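Local structure of malate dehydrogenase (Entamoeba histolytica, 3I0P) at residues 111-116 with 287-292; 157-162 with 229-234; 29-34 with 93-98. The protein probably catalyses the NAD-dependent interconversion of malate and oxaloacetate, as a dimeric member of the malate/L-lactate dehydrogenase family with bound NAD. One frame throughout, in Å; residues are numbered along the deposited sequence.

Interaction 1 (111-116 with 287-292); sequences YGMGMV and IAINVE
Met113 lies across from Ile289, and Met115 across from Ile287, in two non-hydrogen-bonded pairs of neighbouring antiparallel strands whose short segments run at 173° to each other. All four side chains leave the sheet on the same face. Met113 and Ile289 run alongside each other in the same direction; the methionine chain bends at its last torsion (chi3 85°), which brings CE to 3.9 Å from Ile289 CG1. Met115 is built differently: CG is anti to the backbone N (chi1 -180°) and the chain stays extended, so that SD passes 3.8 Å from CG1 of Ile287 and 4.0 Å from its CD1.

Between these pairs, Gly114 and Ala288 form a hydrogen-bonded pair, with Gly114 N 3.0 Å from Ala288 O and Ala288 N 2.9 Å from Gly114 O. The ladder ends where Asn290 N reaches Gly112 O at 2.9 Å. Gly112 leaves helix 93-111 with a positive phi, at which a CB would run into the carbonyl O of Tyr111; this accounts for a glycine here.

The Ala288 methyl points to the opposite face and packs on Ile105 and Ala108 of that helix. On the methionine face, Met113 touches Met115 of the second subunit, and Met115 its Met113. All the hydrogen bonds between the two segments are thus main-chain to main-chain, while the Met/Ile face packs on the second subunit, consistent with an apolar part of the dimer interface.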
loop_
_atom_site.group_PDB
_atom_site.type_symbol
_atom_site.label_atom_id
_atom_site.label_comp_id
_atom_site.label_asym_id
_atom_site.label_seq_id
_atom_site.Cartn_x
_atom_site.Cartn_y
_atom_site.Cartn_z
ATOM N N TYR A 111 7.992 3.101 22.971
ATOM C CA TYR A 111 7.781 4.487 22.507
ATOM C C TYR A 111 6.512 4.724 21.708
ATOM O O TYR A 111 6.110 5.874 21.518
ATOM C CB TYR A 111 8.964 4.969 21.672
ATOM C CG TYR A 111 10.268 5.020 22.422
ATOM C CD1 TYR A 111 11.206 4.003 22.279
ATOM C CD2 TYR A 111 10.568 6.086 23.276
ATOM C CE1 TYR A 111 12.410 4.037 22.964
ATOM C CE2 TYR A 111 11.773 6.135 23.967
ATOM C CZ TYR A 111 12.690 5.105 23.805
ATOM O OH TYR A 111 13.894 5.129 24.484
ATOM N N GLY A 112 5.891 3.651 21.228
ATOM C CA GLY A 112 4.667 3.761 20.433
ATOM C C GLY A 112 4.852 3.249 19.018
ATOM O O GLY A 112 3.953 2.626 18.448
ATOM N N MET A 113 6.028 3.508 18.451
ATOM C CA MET A 113 6.344 3.069 17.101
ATOM C C MET A 113 7.791 2.630 16.952
ATOM O O MET A 113 8.660 3.058 17.712
ATOM C CB MET A 113 6.035 4.182 16.105
ATOM C CG MET A 113 4.564 4.505 16.032
ATOM S SD MET A 113 4.303 5.937 15.025
ATOM C CE MET A 113 4.257 5.189 13.387
ATOM N N GLY A 114 8.038 1.783 15.959
ATOM C CA GLY A 114 9.368 1.290 15.682
ATOM C C GLY A 114 9.532 0.992 14.211
ATOM O O GLY A 114 8.595 0.503 13.559
ATOM N N MET A 115 10.718 1.298 13.684
ATOM C CA MET A 115 11.069 0.962 12.308
ATOM C C MET A 115 12.512 0.502 12.208
ATOM O O MET A 115 13.439 1.196 12.638
ATOM C CB MET A 115 10.829 2.132 11.356
ATOM C CG MET A 115 11.182 1.807 9.912
ATOM S SD MET A 115 10.389 2.908 8.731
ATOM C CE MET A 115 11.010 2.243 7.191
ATOM N N VAL A 116 12.701 -0.675 11.632
ATOM C CA VAL A 116 14.033 -1.198 11.445
ATOM C C VAL A 116 14.199 -1.510 9.986
ATOM O O VAL A 116 13.328 -2.146 9.390
ATOM C CB VAL A 116 14.275 -2.438 12.310
ATOM C CG1 VAL A 116 15.571 -3.109 11.930
ATOM C CG2 VAL A 116 14.300 -2.040 13.778
ATOM N N ILE A 287 8.036 -2.233 10.024
ATOM C CA ILE A 287 7.377 -1.205 10.815
ATOM C C ILE A 287 6.438 -1.859 11.819
ATOM O O ILE A 287 5.691 -2.764 11.468
ATOM C CB ILE A 287 6.572 -0.225 9.921
ATOM C CG1 ILE A 287 7.491 0.511 8.947
ATOM C CG2 ILE A 287 5.758 0.783 10.767
ATOM C CD1 ILE A 287 6.743 1.488 8.058
ATOM N N ALA A 288 6.485 -1.393 13.064
ATOM C CA ALA A 288 5.558 -1.837 14.104
ATOM C C ALA A 288 4.891 -0.639 14.796
ATOM O O ALA A 288 5.557 0.321 15.186
ATOM C CB ALA A 288 6.279 -2.700 15.107
ATOM N N ILE A 289 3.572 -0.702 14.927
ATOM C CA ILE A 289 2.792 0.366 15.541
ATOM C C ILE A 289 2.049 -0.208 16.741
ATOM O O ILE A 289 1.258 -1.139 16.600
ATOM C CB ILE A 289 1.765 0.969 14.546
ATOM C CG1 ILE A 289 2.483 1.660 13.393
ATOM C CG2 ILE A 289 0.793 1.921 15.260
ATOM C CD1 ILE A 289 1.648 1.772 12.168
ATOM N N ASN A 290 2.304 0.357 17.916
ATOM C CA ASN A 290 1.704 -0.133 19.145
ATOM C C ASN A 290 0.278 0.370 19.302
ATOM O O ASN A 290 0.055 1.543 19.598
ATOM C CB ASN A 290 2.556 0.272 20.349
ATOM C CG ASN A 290 2.097 -0.377 21.639
ATOM O OD1 ASN A 290 1.275 -1.298 21.639
ATOM N ND2 ASN A 290 2.641 0.094 22.754
ATOM N N VAL A 291 -0.674 -0.536 19.105
ATOM C CA VAL A 291 -2.100 -0.227 19.179
ATOM C C VAL A 291 -2.523 0.423 20.515
ATOM O O VAL A 291 -3.233 1.450 20.518
ATOM C CB VAL A 291 -2.957 -1.487 18.881
ATOM C CG1 VAL A 291 -4.409 -1.300 19.339
ATOM C CG2 VAL A 291 -2.883 -1.851 17.398
ATOM N N GLU A 292 -2.069 -0.149 21.635
ATOM C CA GLU A 292 -2.524 0.294 22.954
ATOM C C GLU A 292 -2.178 1.768 23.264
ATOM O O GLU A 292 -2.772 2.366 24.160
ATOM C CB GLU A 292 -2.107 -0.692 24.069
ATOM C CG GLU A 292 -0.650 -0.578 24.564
ATOM C CD GLU A 292 -0.164 -1.824 25.349
ATOM O OE1 GLU A 292 -1.031 -2.624 25.800
ATOM O OE2 GLU A 292 1.082 -2.000 25.500
#

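Interaction 2 (157-162 with 229-234); sequences DEPILG and KAYLHP
A small two-stranded antiparallel sheet, strands 207-209 and 230-232, docks here on the loop that joins strands 139-145 and 166-170, with Tyr231 packed against Asp157, Glu158 and Pro159. The tyrosine CG sits between the backbone N and the carbonyl carbon (chi1 52°), a setting that carries the ring along the Asp157-Glu158 peptide: CE2 is 3.3 Å from Asp157 C, and CD2 is 3.5 Å from Glu158 N.

At the far end of the ring, Tyr231 OH donates to Asp157 OD1 at 2.9 Å. The acceptor lies in the ring plane and uses its anti lone pair, while the carboxylate plane is turned 72° from the ring. OD1 has a second donor, Gly211 N, so one buried oxygen is shared by a hydroxyl and a main-chain amide. Pro159 borders the near end, with CD 3.9 Å from Tyr231 CB and 3.2 Å from Ala230 O.

Tyr231 pairs through its backbone with Ser208 of strand 207-209, and Leu317 of the second subunit packs on both Asp157 and Tyr231. Farther along the loop, a classic beta bulge sets Ile160 and Leu161 together opposite Val151, and Leu161 rests on helix 244-259; on strand 230-232, Leu232 meets helices 189-197 and 218-224.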
loop_
_atom_site.group_PDB
_atom_site.type_symbol
_atom_site.label_atom_id
_atom_site.label_comp_id
_atom_site.label_asym_id
_atom_site.label_seq_id
_atom_site.Cartn_x
_atom_site.Cartn_y
_atom_site.Cartn_z
ATOM N N ASP A 157 9.181 -1.631 -21.123
ATOM C CA ASP A 157 9.293 -2.804 -22.004
ATOM C C ASP A 157 10.464 -3.686 -21.557
ATOM O O ASP A 157 11.078 -4.403 -22.360
ATOM C CB ASP A 157 9.469 -2.344 -23.462
ATOM C CG ASP A 157 9.024 -3.395 -24.487
ATOM O OD1 ASP A 157 8.104 -4.185 -24.186
ATOM O OD2 ASP A 157 9.594 -3.423 -25.602
ATOM N N GLU A 158 10.742 -3.647 -20.257
ATOM C CA GLU A 158 11.974 -4.183 -19.689
ATOM C C GLU A 158 11.775 -4.428 -18.183
ATOM O O GLU A 158 11.225 -3.573 -17.493
ATOM C CB GLU A 158 13.092 -3.160 -19.913
ATOM C CG GLU A 158 14.513 -3.674 -19.711
ATOM C CD GLU A 158 15.551 -2.547 -19.608
ATOM O OE1 GLU A 158 15.249 -1.382 -19.964
ATOM O OE2 GLU A 158 16.685 -2.842 -19.166
ATOM N N PRO A 159 12.199 -5.604 -17.670
ATOM C CA PRO A 159 12.143 -5.829 -16.219
ATOM C C PRO A 159 13.113 -4.912 -15.473
ATOM O O PRO A 159 14.306 -4.877 -15.808
ATOM C CB PRO A 159 12.581 -7.289 -16.067
ATOM C CG PRO A 159 13.362 -7.588 -17.297
ATOM C CD PRO A 159 12.721 -6.781 -18.388
ATOM N N ILE A 160 12.604 -4.185 -14.475
ATOM C CA ILE A 160 13.425 -3.264 -13.676
ATOM C C ILE A 160 13.159 -3.346 -12.152
ATOM O O ILE A 160 14.077 -3.183 -11.338
ATOM C CB ILE A 160 13.301 -1.796 -14.194
ATOM C CG1 ILE A 160 14.362 -0.881 -13.560
ATOM C CG2 ILE A 160 11.870 -1.261 -14.014
ATOM C CD1 ILE A 160 15.800 -1.267 -13.887
ATOM N N LEU A 161 11.909 -3.609 -11.782
ATOM C CA LEU A 161 11.505 -3.651 -10.380
ATOM C C LEU A 161 11.312 -5.090 -9.926
ATOM O O LEU A 161 10.863 -5.937 -10.705
ATOM C CB LEU A 161 10.192 -2.885 -10.184
ATOM C CG LEU A 161 10.240 -1.374 -9.997
ATOM C CD1 LEU A 161 8.950 -0.733 -10.500
ATOM C CD2 LEU A 161 10.484 -1.037 -8.542
ATOM N N GLY A 162 11.629 -5.359 -8.665
ATOM C CA GLY A 162 11.320 -6.654 -8.078
ATOM C C GLY A 162 9.814 -6.837 -7.977
ATOM O O GLY A 162 9.047 -5.918 -8.282
ATOM N N LYS A 229 14.357 -9.703 -21.566
ATOM C CA LYS A 229 13.515 -9.812 -22.766
ATOM C C LYS A 229 12.056 -10.220 -22.473
ATOM O O LYS A 229 11.266 -10.424 -23.397
ATOM C CB LYS A 229 14.164 -10.737 -23.821
ATOM N N ALA A 230 11.715 -10.336 -21.190
ATOM C CA ALA A 230 10.329 -10.512 -20.730
ATOM C C ALA A 230 10.174 -9.880 -19.352
ATOM O O ALA A 230 11.171 -9.585 -18.685
ATOM C CB ALA A 230 9.944 -11.978 -20.682
ATOM N N TYR A 231 8.930 -9.681 -18.921
ATOM C CA TYR A 231 8.662 -8.993 -17.659
ATOM C C TYR A 231 7.253 -9.237 -17.117
ATOM O O TYR A 231 6.329 -9.547 -17.879
ATOM C CB TYR A 231 8.913 -7.488 -17.822
ATOM C CG TYR A 231 8.186 -6.869 -18.996
ATOM C CD1 TYR A 231 6.822 -6.558 -18.915
ATOM C CD2 TYR A 231 8.853 -6.599 -20.187
ATOM C CE1 TYR A 231 6.148 -5.994 -19.987
ATOM C CE2 TYR A 231 8.183 -6.037 -21.272
ATOM C CZ TYR A 231 6.831 -5.733 -21.163
ATOM O OH TYR A 231 6.160 -5.171 -22.226
ATOM N N LEU A 232 7.109 -9.109 -15.797
ATOM C CA LEU A 232 5.805 -9.138 -15.119
ATOM C C LEU A 232 5.174 -7.738 -15.077
ATOM O O LEU A 232 5.881 -6.726 -15.087
ATOM C CB LEU A 232 5.971 -9.650 -13.692
ATOM C CG LEU A 232 6.323 -11.115 -13.440
ATOM C CD1 LEU A 232 7.150 -11.233 -12.188
ATOM C CD2 LEU A 232 5.074 -11.948 -13.320
ATOM N N HIS A 233 3.845 -7.685 -15.032
ATOM C CA HIS A 233 3.125 -6.407 -14.895
ATOM C C HIS A 233 2.863 -6.071 -13.435
ATOM O O HIS A 233 2.694 -6.975 -12.611
ATOM C CB HIS A 233 1.797 -6.433 -15.656
ATOM C CG HIS A 233 1.957 -6.615 -17.133
ATOM N ND1 HIS A 233 2.529 -5.656 -17.943
ATOM C CD2 HIS A 233 1.637 -7.652 -17.942
ATOM C CE1 HIS A 233 2.546 -6.093 -19.189
ATOM N NE2 HIS A 233 2.010 -7.300 -19.215
ATOM N N PRO A 234 2.817 -4.769 -13.106
ATOM C CA PRO A 234 2.413 -4.376 -11.757
ATOM C C PRO A 234 0.931 -4.665 -11.522
ATOM O O PRO A 234 0.181 -4.871 -12.482
ATOM C CB PRO A 234 2.641 -2.857 -11.749
ATOM C CG PRO A 234 3.435 -2.550 -12.986
ATOM C CD PRO A 234 3.078 -3.603 -13.963
#

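Interaction 3 (29-34 with 93-98); sequences EENARM and GHVNGT
Thr98 OG1 is gripped from two directions: it donates to His94 O at 2.7 Å, one turn earlier in its own helix, and accepts from a water at 2.7 Å. The same water donates to Met34 O at 2.8 Å, making a single-water bridge between helices 29-45 and 93-111. His94 O also receives the helical bond from Thr98 N; Thr98 thus supplies two donors to this oxygen. No direct hydrogen bond joins the two segments, whose axes cross nearly perpendicularly (88°) with a closest approach of 8.9 Å.

The rest of the contact is made by side chains. Met34 has CG beside the backbone N (chi1 -71°) and then runs fully extended, which lays its sulfur alongside the second helix: SD is 4.0 Å from Thr98 CB. Val95 turns both methyls to Asn31, and meets it at about a right angle. CG2 approaches Asn31 CG to 3.5 Å, and CG1 reaches Asn31 OD1 at the same 3.5 Å. The amide nitrogen of Asn31 is engaged by Ala72 O and Pro70 O, two bonds that should fix the rotation of the group and so the surface offered to Val95.

Beyond the crossing, His94 extends along helix 29-45 to Val35, Thr38 and Leu39, and its ring meets that of Tyr59, with bound NAD about 8 Å from its side chain. Chemically, the perpendicular crossing is filled largely by van der Waals contact of Met34 with Val95 and Thr98 and of Val95 with Asn31, while the water bonded to Met34 O and Thr98 OG1 supplies a polar link between the helices.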
loop_
_atom_site.group_PDB
_atom_site.type_symbol
_atom_site.label_atom_id
_atom_site.label_comp_id
_atom_site.label_asym_id
_atom_site.label_seq_id
_atom_site.Cartn_x
_atom_site.Cartn_y
_atom_site.Cartn_z
ATOM N N GLU A 29 22.788 -22.463 15.448
ATOM C CA GLU A 29 21.592 -23.184 15.870
ATOM C C GLU A 29 20.340 -22.297 15.932
ATOM O O GLU A 29 19.271 -22.687 15.435
ATOM C CB GLU A 29 21.824 -23.925 17.189
ATOM C CG GLU A 29 20.720 -24.911 17.524
ATOM C CD GLU A 29 19.578 -24.298 18.317
ATOM O OE1 GLU A 29 19.732 -23.179 18.857
ATOM O OE2 GLU A 29 18.522 -24.951 18.414
ATOM N N GLU A 30 20.462 -21.116 16.534
ATOM C CA GLU A 30 19.330 -20.200 16.583
ATOM C C GLU A 30 18.908 -19.778 15.166
ATOM O O GLU A 30 17.710 -19.726 14.871
ATOM C CB GLU A 30 19.625 -18.987 17.463
ATOM C CG GLU A 30 18.377 -18.157 17.804
ATOM C CD GLU A 30 18.696 -16.874 18.573
ATOM O OE1 GLU A 30 19.901 -16.556 18.773
ATOM O OE2 GLU A 30 17.728 -16.186 18.981
ATOM N N ASN A 31 19.888 -19.502 14.298
ATOM C CA ASN A 31 19.620 -19.215 12.887
ATOM C C ASN A 31 18.805 -20.314 12.208
ATOM O O ASN A 31 17.845 -20.021 11.493
ATOM C CB ASN A 31 20.917 -18.974 12.111
ATOM C CG ASN A 31 21.521 -17.587 12.363
ATOM O OD1 ASN A 31 21.063 -16.829 13.231
ATOM N ND2 ASN A 31 22.570 -17.258 11.599
ATOM N N ALA A 32 19.171 -21.579 12.439
ATOM C CA ALA A 32 18.418 -22.701 11.868
ATOM C C ALA A 32 16.960 -22.641 12.304
ATOM O O ALA A 32 16.071 -22.895 11.502
ATOM C CB ALA A 32 19.039 -24.036 12.246
ATOM N N ARG A 33 16.725 -22.288 13.570
ATOM C CA ARG A 33 15.373 -22.169 14.106
ATOM C C ARG A 33 14.568 -21.022 13.489
ATOM O O ARG A 33 13.411 -21.209 13.117
ATOM C CB ARG A 33 15.386 -22.064 15.633
ATOM C CG ARG A 33 15.178 -23.399 16.327
ATOM C CD ARG A 33 15.093 -23.247 17.834
ATOM N NE ARG A 33 16.328 -22.730 18.409
ATOM C CZ ARG A 33 16.407 -21.669 19.205
ATOM N NH1 ARG A 33 15.315 -20.989 19.553
ATOM N NH2 ARG A 33 17.593 -21.294 19.675
ATOM N N MET A 34 15.184 -19.850 13.371
ATOM C CA MET A 34 14.509 -18.696 12.792
ATOM C C MET A 34 14.104 -18.980 11.348
ATOM O O MET A 34 12.976 -18.719 10.965
ATOM C CB MET A 34 15.383 -17.439 12.884
ATOM C CG MET A 34 15.546 -16.884 14.300
ATOM S SD MET A 34 16.530 -15.370 14.319
ATOM C CE MET A 34 16.442 -14.876 16.039
ATOM N N GLY A 93 17.729 -13.855 5.201
ATOM C CA GLY A 93 16.725 -12.812 5.343
ATOM C C GLY A 93 15.829 -13.066 6.538
ATOM O O GLY A 93 15.404 -12.130 7.205
ATOM N N HIS A 94 15.557 -14.344 6.801
ATOM C CA HIS A 94 14.687 -14.770 7.901
ATOM C C HIS A 94 15.321 -14.436 9.227
ATOM O O HIS A 94 14.622 -14.075 10.177
ATOM C CB HIS A 94 14.419 -16.270 7.836
ATOM C CG HIS A 94 14.449 -16.823 6.450
ATOM N ND1 HIS A 94 15.624 -17.178 5.821
ATOM C CD2 HIS A 94 13.456 -17.061 5.560
ATOM C CE1 HIS A 94 15.350 -17.627 4.611
ATOM N NE2 HIS A 94 14.043 -17.568 4.426
ATOM N N VAL A 95 16.648 -14.544 9.287
ATOM C CA VAL A 95 17.394 -14.165 10.482
ATOM C C VAL A 95 17.323 -12.649 10.672
ATOM O O VAL A 95 16.933 -12.175 11.737
ATOM C CB VAL A 95 18.856 -14.683 10.430
ATOM C CG1 VAL A 95 19.713 -14.047 11.524
ATOM C CG2 VAL A 95 18.877 -16.205 10.540
ATOM N N ASN A 96 17.681 -11.896 9.632
ATOM C CA ASN A 96 17.655 -10.437 9.692
ATOM C C ASN A 96 16.225 -9.935 9.937
ATOM O O ASN A 96 15.988 -9.073 10.799
ATOM C CB ASN A 96 18.264 -9.821 8.420
ATOM C CG ASN A 96 19.735 -10.220 8.210
ATOM O OD1 ASN A 96 20.564 -10.083 9.109
ATOM N ND2 ASN A 96 20.055 -10.712 7.017
ATOM N N GLY A 97 15.276 -10.512 9.198
ATOM C CA GLY A 97 13.869 -10.160 9.317
ATOM C C GLY A 97 13.285 -10.360 10.708
ATOM O O GLY A 97 12.619 -9.464 11.243
ATOM N N THR A 98 13.537 -11.536 11.289
ATOM C CA THR A 98 13.003 -11.884 12.599
ATOM C C THR A 98 13.573 -10.950 13.648
ATOM O O THR A 98 12.839 -10.375 14.452
ATOM C CB THR A 98 13.295 -13.354 12.954
ATOM O OG1 THR A 98 12.648 -14.198 12.000
ATOM C CG2 THR A 98 12.790 -13.703 14.344
HETATM O O HOH W 1 11.987 -16.757 12.619
#

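From the N terminus, interaction 3 closes first: helix 29-45 is brought against the start of helix 93-111, shutting a loop of 58 residues. That second helix leads directly into strand 113-121, where interaction 1 begins, so the two follow in series with their nearest atoms about 6 Å apart. Interaction 1 then spans 170 residues to join strand 113-121 to strand 282-290 in the central mixed sheet. Interaction 2 lies wholly within this long span and ties the loop before strand 166-170 to the small sheet of strands 207-209 and 230-232. No loops cross. Interactions 2 and 3 lie on opposite sides of the chain's centre, whereas interactions 1 and 2 both touch the second subunit.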